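Local coordinates for protein aminomethyltransferase (Bartonella henselae, PDB 3GIR) that belongs to the aminomethyltransferase family, pairing a folate-binding domain with a C-terminal barrel domain of the glycine cleavage T-protein type, at residues L313-A325 with R334-S346. Sequence-based numbering, arbitrary orientation.
Sequences LKPQTRQPIRAGA and RIGVVTSGGFGPS
The guanidinium of Arg322 meets strand 334-344 through a water lying at its edge, in plane, which accepts from NE and donates to Gly341 O; that oxygen lies oblique to the guanidinium, 3.6 Å from Arg322 NE. This is part of the C-terminal barrel domain, where the loop after strand 309-315 comes back along strand 334-344 and ends in a type II beta turn, Arg322 to Ala325. Bends at chi2 and chi3 bring Arg322 NE back toward Gly341 O, although the arginine's CB points away from the strand. The same water accepts from Ala323 N and so bridges it to Gly341 O, linking two backbones that do not pair directly here. The second flat group, the Phe343 ring, has Arg318 O oblique to it, while Phe343 CB touches Pro320 CG, which also lies 3.6 Å from Phe343 N.

Gly324, with positive phi (95°), suits the turn because a CB would jam against the preceding carbonyl. The turn is clasped by Gly324 N to Val338 O and Val338 N to Ala325 O, both 2.8 Å, the latter nearly straight at 173°.

Val338, branched and apolar, packs against the turn: CG1, anti to the backbone N (chi1 174°), reaches Arg322 O, and CG2 meets Ala325 CB at 3.8 Å, Ile321 CG2 and Leu313 CD1. Val367 and Thr369 of strand 366-371 add to this cluster. Gly341 lets the chains close in, since a side chain would clash with Ile321 O, which instead receives a CA-H...O contact from Gly341 CA at 3.4 Å.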
ATOM      1  N   LEU A 313     -15.157   0.751   9.172  1.00 15.92           N
ATOM      2  CA  LEU A 313     -16.329   0.079   9.703  1.00 15.44           C
ATOM      3  C   LEU A 313     -15.944  -0.800  10.870  1.00 17.66           C
ATOM      4  O   LEU A 313     -15.009  -1.581  10.769  1.00 18.41           O
ATOM      5  CB  LEU A 313     -16.993  -0.799   8.587  1.00 15.98           C
ATOM      6  CG  LEU A 313     -17.555  -0.029   7.412  1.00 16.18           C
ATOM      7  CD1 LEU A 313     -17.811  -0.997   6.169  1.00 16.94           C
ATOM      8  CD2 LEU A 313     -18.832   0.738   7.763  1.00 16.27           C
ATOM      9  N   LYS A 314     -16.707  -0.725  11.952  1.00 16.57           N
ATOM     10  CA  LYS A 314     -16.493  -1.563  13.132  1.00 17.72           C
ATOM     11  C   LYS A 314     -17.655  -2.492  13.317  1.00 18.90           C
ATOM     12  O   LYS A 314     -18.728  -2.115  13.713  1.00 18.52           O
ATOM     13  CB  LYS A 314     -16.245  -0.706  14.390  1.00 18.36           C
ATOM     14  CG  LYS A 314     -15.966  -1.475  15.614  1.00 21.05           C
ATOM     15  CD  LYS A 314     -15.861  -0.591  16.913  1.00 25.81           C
ATOM     16  CE  LYS A 314     -15.746  -1.489  18.162  1.00 32.71           C
ATOM     17  NZ  LYS A 314     -15.393  -0.667  19.404  1.00 38.25           N
ATOM     18  N   PRO A 315     -17.470  -3.784  12.987  1.00 18.64           N
ATOM     19  CA  PRO A 315     -18.519  -4.777  13.219  1.00 20.72           C
ATOM     20  C   PRO A 315     -18.859  -4.882  14.702  1.00 21.56           C
ATOM     21  O   PRO A 315     -17.955  -4.822  15.525  1.00 23.28           O
ATOM     22  CB  PRO A 315     -17.849  -6.072  12.711  1.00 20.88           C
ATOM     23  CG  PRO A 315     -16.902  -5.668  11.794  1.00 21.33           C
ATOM     24  CD  PRO A 315     -16.272  -4.406  12.373  1.00 21.21           C
ATOM     25  N   GLN A 316     -20.143  -4.969  15.008  1.00 22.88           N
ATOM     26  CA  GLN A 316     -20.623  -5.107  16.421  1.00 24.96           C
ATOM     27  C   GLN A 316     -20.805  -6.574  16.671  1.00 28.49           C
ATOM     28  O   GLN A 316     -21.920  -7.101  16.757  1.00 32.46           O
ATOM     29  CB  GLN A 316     -21.924  -4.367  16.588  1.00 24.58           C
ATOM     30  CG  GLN A 316     -21.747  -2.887  16.372  1.00 24.95           C
ATOM     31  CD  GLN A 316     -23.041  -2.062  16.611  1.00 25.18           C
ATOM     32  OE1 GLN A 316     -24.087  -2.545  17.138  1.00 27.95           O
ATOM     33  NE2 GLN A 316     -22.961  -0.818  16.196  1.00 27.44           N
ATOM     34  N   THR A 317     -19.691  -7.249  16.685  1.00 31.66           N
ATOM     35  CA  THR A 317     -19.683  -8.706  16.817  1.00 33.56           C
ATOM     36  C   THR A 317     -18.213  -9.022  17.019  1.00 35.19           C
ATOM     37  O   THR A 317     -17.352  -8.175  16.733  1.00 34.21           O
ATOM     38  CB  THR A 317     -20.298  -9.458  15.624  1.00 34.46           C
ATOM     39  OG1 THR A 317     -19.913 -10.834  15.755  1.00 39.44           O
ATOM     40  CG2 THR A 317     -19.768  -8.973  14.209  1.00 32.39           C
ATOM     41  N   ARG A 318     -17.922 -10.203  17.573  1.00 36.27           N
ATOM     42  CA  ARG A 318     -16.536 -10.611  17.773  1.00 37.58           C
ATOM     43  C   ARG A 318     -16.006 -11.314  16.539  1.00 36.25           C
ATOM     44  O   ARG A 318     -14.772 -11.449  16.371  1.00 36.85           O
ATOM     45  CB  ARG A 318     -16.408 -11.509  19.018  1.00 39.32           C
ATOM     46  CG  ARG A 318     -16.420 -10.748  20.364  1.00 43.47           C
ATOM     47  CD  ARG A 318     -17.045 -11.647  21.482  1.00 50.69           C
ATOM     48  NE  ARG A 318     -17.231 -10.931  22.747  1.00 57.04           N
ATOM     49  CZ  ARG A 318     -18.173 -10.012  22.979  1.00 60.93           C
ATOM     50  NH1 ARG A 318     -19.058  -9.681  22.036  1.00 62.10           N
ATOM     51  NH2 ARG A 318     -18.228  -9.415  24.170  1.00 62.18           N
ATOM     52  N   GLN A 319     -16.931 -11.757  15.675  1.00 34.10           N
ATOM     53  CA  GLN A 319     -16.552 -12.449  14.441  1.00 34.71           C
ATOM     54  C   GLN A 319     -16.350 -11.492  13.246  1.00 30.88           C
ATOM     55  O   GLN A 319     -17.201 -10.662  12.974  1.00 30.05           O
ATOM     56  CB  GLN A 319     -17.587 -13.528  14.137  1.00 35.27           C
ATOM     57  CG  GLN A 319     -17.644 -14.564  15.291  1.00 38.52           C
ATOM     58  CD  GLN A 319     -16.250 -15.160  15.676  1.00 44.36           C
ATOM     59  OE1 GLN A 319     -15.479 -15.595  14.805  1.00 47.76           O
ATOM     60  NE2 GLN A 319     -15.938 -15.171  16.989  1.00 46.70           N
ATOM     61  N   PRO A 320     -15.191 -11.583  12.565  1.00 28.63           N
ATOM     62  CA  PRO A 320     -15.008 -10.643  11.437  1.00 28.16           C
ATOM     63  C   PRO A 320     -16.089 -10.728  10.347  1.00 26.98           C
ATOM     64  O   PRO A 320     -16.621 -11.796  10.062  1.00 28.14           O
ATOM     65  CB  PRO A 320     -13.646 -11.049  10.853  1.00 29.41           C
ATOM     66  CG  PRO A 320     -12.910 -11.670  12.005  1.00 28.78           C
ATOM     67  CD  PRO A 320     -13.920 -12.266  12.917  1.00 29.44           C
ATOM     68  N   ILE A 321     -16.317  -9.592   9.706  1.00 23.96           N
ATOM     69  CA  ILE A 321     -17.071  -9.479   8.514  1.00 23.94           C
ATOM     70  C   ILE A 321     -16.031  -9.253   7.442  1.00 24.13           C
ATOM     71  O   ILE A 321     -15.201  -8.369   7.568  1.00 24.26           O
ATOM     72  CB  ILE A 321     -18.060  -8.245   8.614  1.00 22.45           C
ATOM     73  CG1 ILE A 321     -19.053  -8.499   9.771  1.00 24.10           C
ATOM     74  CG2 ILE A 321     -18.759  -8.009   7.344  1.00 20.50           C
ATOM     75  CD1 ILE A 321     -19.997  -7.370  10.037  1.00 25.34           C
ATOM     76  N   ARG A 322     -16.123 -10.040   6.370  1.00 23.14           N
ATOM     77  CA  ARG A 322     -15.147 -10.074   5.295  1.00 23.49           C
ATOM     78  C   ARG A 322     -15.476  -9.254   4.066  1.00 20.68           C
ATOM     79  O   ARG A 322     -16.614  -8.889   3.797  1.00 22.20           O
ATOM     80  CB  ARG A 322     -14.980 -11.558   4.840  1.00 26.53           C
ATOM     81  CG  ARG A 322     -14.712 -12.546   6.005  1.00 32.30           C
ATOM     82  CD  ARG A 322     -13.459 -12.196   6.745  1.00 37.26           C
ATOM     83  NE  ARG A 322     -12.289 -12.342   5.884  1.00 45.03           N
ATOM     84  CZ  ARG A 322     -11.587 -13.459   5.702  1.00 49.86           C
ATOM     85  NH1 ARG A 322     -11.918 -14.572   6.351  1.00 53.75           N
ATOM     86  NH2 ARG A 322     -10.526 -13.447   4.870  1.00 49.94           N
ATOM     87  N   ALA A 323     -14.442  -9.003   3.263  1.00 20.78           N
ATOM     88  CA  ALA A 323     -14.595  -8.374   1.976  1.00 20.06           C
ATOM     89  C   ALA A 323     -15.730  -9.018   1.188  1.00 20.07           C
ATOM     90  O   ALA A 323     -15.833 -10.271   1.120  1.00 21.14           O
ATOM     91  CB  ALA A 323     -13.259  -8.527   1.248  1.00 21.34           C
ATOM     92  N   GLY A 324     -16.544  -8.189   0.562  1.00 20.05           N
ATOM     93  CA  GLY A 324     -17.689  -8.592  -0.241  1.00 20.10           C
ATOM     94  C   GLY A 324     -19.033  -8.610   0.478  1.00 20.21           C
ATOM     95  O   GLY A 324     -20.090  -8.644  -0.170  1.00 23.38           O
ATOM     96  N   ALA A 325     -19.008  -8.539   1.809  1.00 19.96           N
ATOM     97  CA  ALA A 325     -20.255  -8.409   2.565  1.00 19.26           C
ATOM     98  C   ALA A 325     -21.087  -7.190   2.110  1.00 19.99           C
ATOM     99  O   ALA A 325     -20.574  -6.055   2.095  1.00 19.73           O
ATOM    100  CB  ALA A 325     -19.934  -8.303   4.029  1.00 18.51           C
ATOM    101  N   ARG A 334     -30.094  -1.935  -0.121  1.00 22.38           N
ATOM    102  CA  ARG A 334     -28.669  -2.082  -0.344  1.00 23.51           C
ATOM    103  C   ARG A 334     -28.074  -0.669  -0.484  1.00 21.15           C
ATOM    104  O   ARG A 334     -28.584   0.150  -1.246  1.00 22.01           O
ATOM    105  CB  ARG A 334     -28.402  -2.963  -1.559  1.00 24.50           C
ATOM    106  CG  ARG A 334     -27.002  -3.324  -1.731  1.00 31.85           C
ATOM    107  CD  ARG A 334     -26.601  -3.800  -3.121  1.00 39.46           C
ATOM    108  NE  ARG A 334     -25.146  -3.563  -3.173  1.00 47.13           N
ATOM    109  CZ  ARG A 334     -24.209  -4.469  -3.449  1.00 49.95           C
ATOM    110  NH1 ARG A 334     -24.540  -5.714  -3.799  1.00 48.87           N
ATOM    111  NH2 ARG A 334     -22.924  -4.099  -3.411  1.00 50.35           N
ATOM    112  N   ILE A 335     -26.963  -0.352   0.240  1.00 19.51           N
ATOM    113  CA  ILE A 335     -26.335   0.941   0.179  1.00 18.79           C
ATOM    114  C   ILE A 335     -24.830   0.875  -0.075  1.00 18.66           C
ATOM    115  O   ILE A 335     -24.255   1.857  -0.422  1.00 20.58           O
ATOM    116  CB  ILE A 335     -26.567   1.770   1.471  1.00 18.01           C
ATOM    117  CG1 ILE A 335     -26.020   1.072   2.690  1.00 19.70           C
ATOM    118  CG2 ILE A 335     -28.077   2.100   1.600  1.00 17.92           C
ATOM    119  CD1 ILE A 335     -25.926   1.908   3.952  1.00 18.74           C
ATOM    120  N   GLY A 336     -24.220  -0.297   0.048  1.00 17.36           N
ATOM    121  CA  GLY A 336     -22.772  -0.331  -0.131  1.00 18.31           C
ATOM    122  C   GLY A 336     -22.207  -1.703   0.074  1.00 17.79           C
ATOM    123  O   GLY A 336     -22.922  -2.678  -0.066  1.00 18.29           O
ATOM    124  N   VAL A 337     -20.930  -1.787   0.398  1.00 17.64           N
ATOM    125  CA  VAL A 337     -20.215  -3.066   0.435  1.00 18.07           C
ATOM    126  C   VAL A 337     -18.976  -2.937   1.308  1.00 16.82           C
ATOM    127  O   VAL A 337     -18.368  -1.843   1.365  1.00 17.88           O
ATOM    128  CB  VAL A 337     -19.823  -3.526  -0.988  1.00 19.00           C
ATOM    129  CG1 VAL A 337     -18.789  -2.659  -1.598  1.00 21.01           C
ATOM    130  CG2 VAL A 337     -19.498  -5.055  -0.967  1.00 20.28           C
ATOM    131  N   VAL A 338     -18.618  -4.003   2.022  1.00 16.62           N
ATOM    132  CA  VAL A 338     -17.373  -4.113   2.696  1.00 15.67           C
ATOM    133  C   VAL A 338     -16.302  -4.470   1.698  1.00 16.86           C
ATOM    134  O   VAL A 338     -16.450  -5.449   0.950  1.00 18.12           O
ATOM    135  CB  VAL A 338     -17.430  -5.193   3.786  1.00 16.49           C
ATOM    136  CG1 VAL A 338     -16.077  -5.487   4.461  1.00 17.94           C
ATOM    137  CG2 VAL A 338     -18.511  -4.825   4.848  1.00 17.00           C
ATOM    138  N   THR A 339     -15.255  -3.680   1.656  1.00 16.36           N
ATOM    139  CA  THR A 339     -14.126  -3.927   0.737  1.00 15.91           C
ATOM    140  C   THR A 339     -12.978  -4.685   1.375  1.00 16.42           C
ATOM    141  O   THR A 339     -12.231  -5.395   0.663  1.00 17.94           O
ATOM    142  CB  THR A 339     -13.657  -2.683   0.073  1.00 15.74           C
ATOM    143  OG1 THR A 339     -13.333  -1.684   1.057  1.00 17.31           O
ATOM    144  CG2 THR A 339     -14.710  -2.123  -0.884  1.00 15.95           C
ATOM    145  N   SER A 340     -12.779  -4.529   2.697  1.00 16.08           N
ATOM    146  CA  SER A 340     -11.722  -5.234   3.430  1.00 16.03           C
ATOM    147  C   SER A 340     -12.223  -5.520   4.832  1.00 17.31           C
ATOM    148  O   SER A 340     -12.977  -4.738   5.409  1.00 16.87           O
ATOM    149  CB  SER A 340     -10.430  -4.432   3.554  1.00 16.48           C
ATOM    150  OG  SER A 340      -9.841  -4.174   2.317  1.00 18.03           O
ATOM    151  N   GLY A 341     -11.830  -6.653   5.372  1.00 17.80           N
ATOM    152  CA  GLY A 341     -12.231  -6.984   6.728  1.00 19.65           C
ATOM    153  C   GLY A 341     -11.445  -8.110   7.309  1.00 20.99           C
ATOM    154  O   GLY A 341     -11.103  -9.059   6.570  1.00 23.51           O
ATOM    155  N   GLY A 342     -11.178  -8.046   8.613  1.00 19.76           N
ATOM    156  CA  GLY A 342     -10.517  -9.127   9.322  1.00 21.15           C
ATOM    157  C   GLY A 342     -10.443  -8.868  10.813  1.00 21.39           C
ATOM    158  O   GLY A 342     -10.962  -7.899  11.307  1.00 22.16           O
ATOM    159  N   PHE A 343      -9.827  -9.775  11.551  1.00 20.70           N
ATOM    160  CA  PHE A 343      -9.584  -9.563  12.958  1.00 20.64           C
ATOM    161  C   PHE A 343      -8.328  -8.751  13.127  1.00 20.64           C
ATOM    162  O   PHE A 343      -7.277  -9.101  12.553  1.00 21.94           O
ATOM    163  CB  PHE A 343      -9.478 -10.882  13.692  1.00 21.79           C
ATOM    164  CG  PHE A 343      -9.350 -10.730  15.181  1.00 21.00           C
ATOM    165  CD1 PHE A 343     -10.465 -10.483  15.964  1.00 22.57           C
ATOM    166  CD2 PHE A 343      -8.115 -10.876  15.800  1.00 26.37           C
ATOM    167  CE1 PHE A 343     -10.322 -10.323  17.327  1.00 26.16           C
ATOM    168  CE2 PHE A 343      -7.981 -10.757  17.136  1.00 28.83           C
ATOM    169  CZ  PHE A 343      -9.084 -10.442  17.889  1.00 26.85           C
ATOM    170  N   GLY A 344      -8.401  -7.647  13.869  1.00 19.71           N
ATOM    171  CA  GLY A 344      -7.185  -6.878  14.166  1.00 18.80           C
ATOM    172  C   GLY A 344      -6.681  -7.197  15.557  1.00 19.25           C
ATOM    173  O   GLY A 344      -7.310  -6.783  16.525  1.00 20.03           O
ATOM    174  N   PRO A 345      -5.573  -7.905  15.703  1.00 20.92           N
ATOM    175  CA  PRO A 345      -5.139  -8.302  17.055  1.00 20.30           C
ATOM    176  C   PRO A 345      -4.729  -7.138  17.956  1.00 21.72           C
ATOM    177  O   PRO A 345      -4.785  -7.257  19.201  1.00 21.66           O
ATOM    178  CB  PRO A 345      -3.927  -9.200  16.779  1.00 21.74           C
ATOM    179  CG  PRO A 345      -4.187  -9.732  15.424  1.00 22.29           C
ATOM    180  CD  PRO A 345      -4.769  -8.598  14.675  1.00 20.00           C
ATOM    181  N   SER A 346      -4.292  -6.037  17.362  1.00 20.81           N
ATOM    182  CA  SER A 346      -3.893  -4.845  18.144  1.00 21.16           C
ATOM    183  C   SER A 346      -5.135  -4.104  18.588  1.00 22.62           C
ATOM    184  O   SER A 346      -5.256  -3.743  19.759  1.00 25.62           O
ATOM    185  CB  SER A 346      -2.930  -3.935  17.418  1.00 21.31           C
ATOM    186  OG  SER A 346      -1.821  -4.642  16.984  1.00 20.82           O
TER
HETATM  187  O   HOH W   1     -11.785 -10.135   3.931  1.00 33.04           O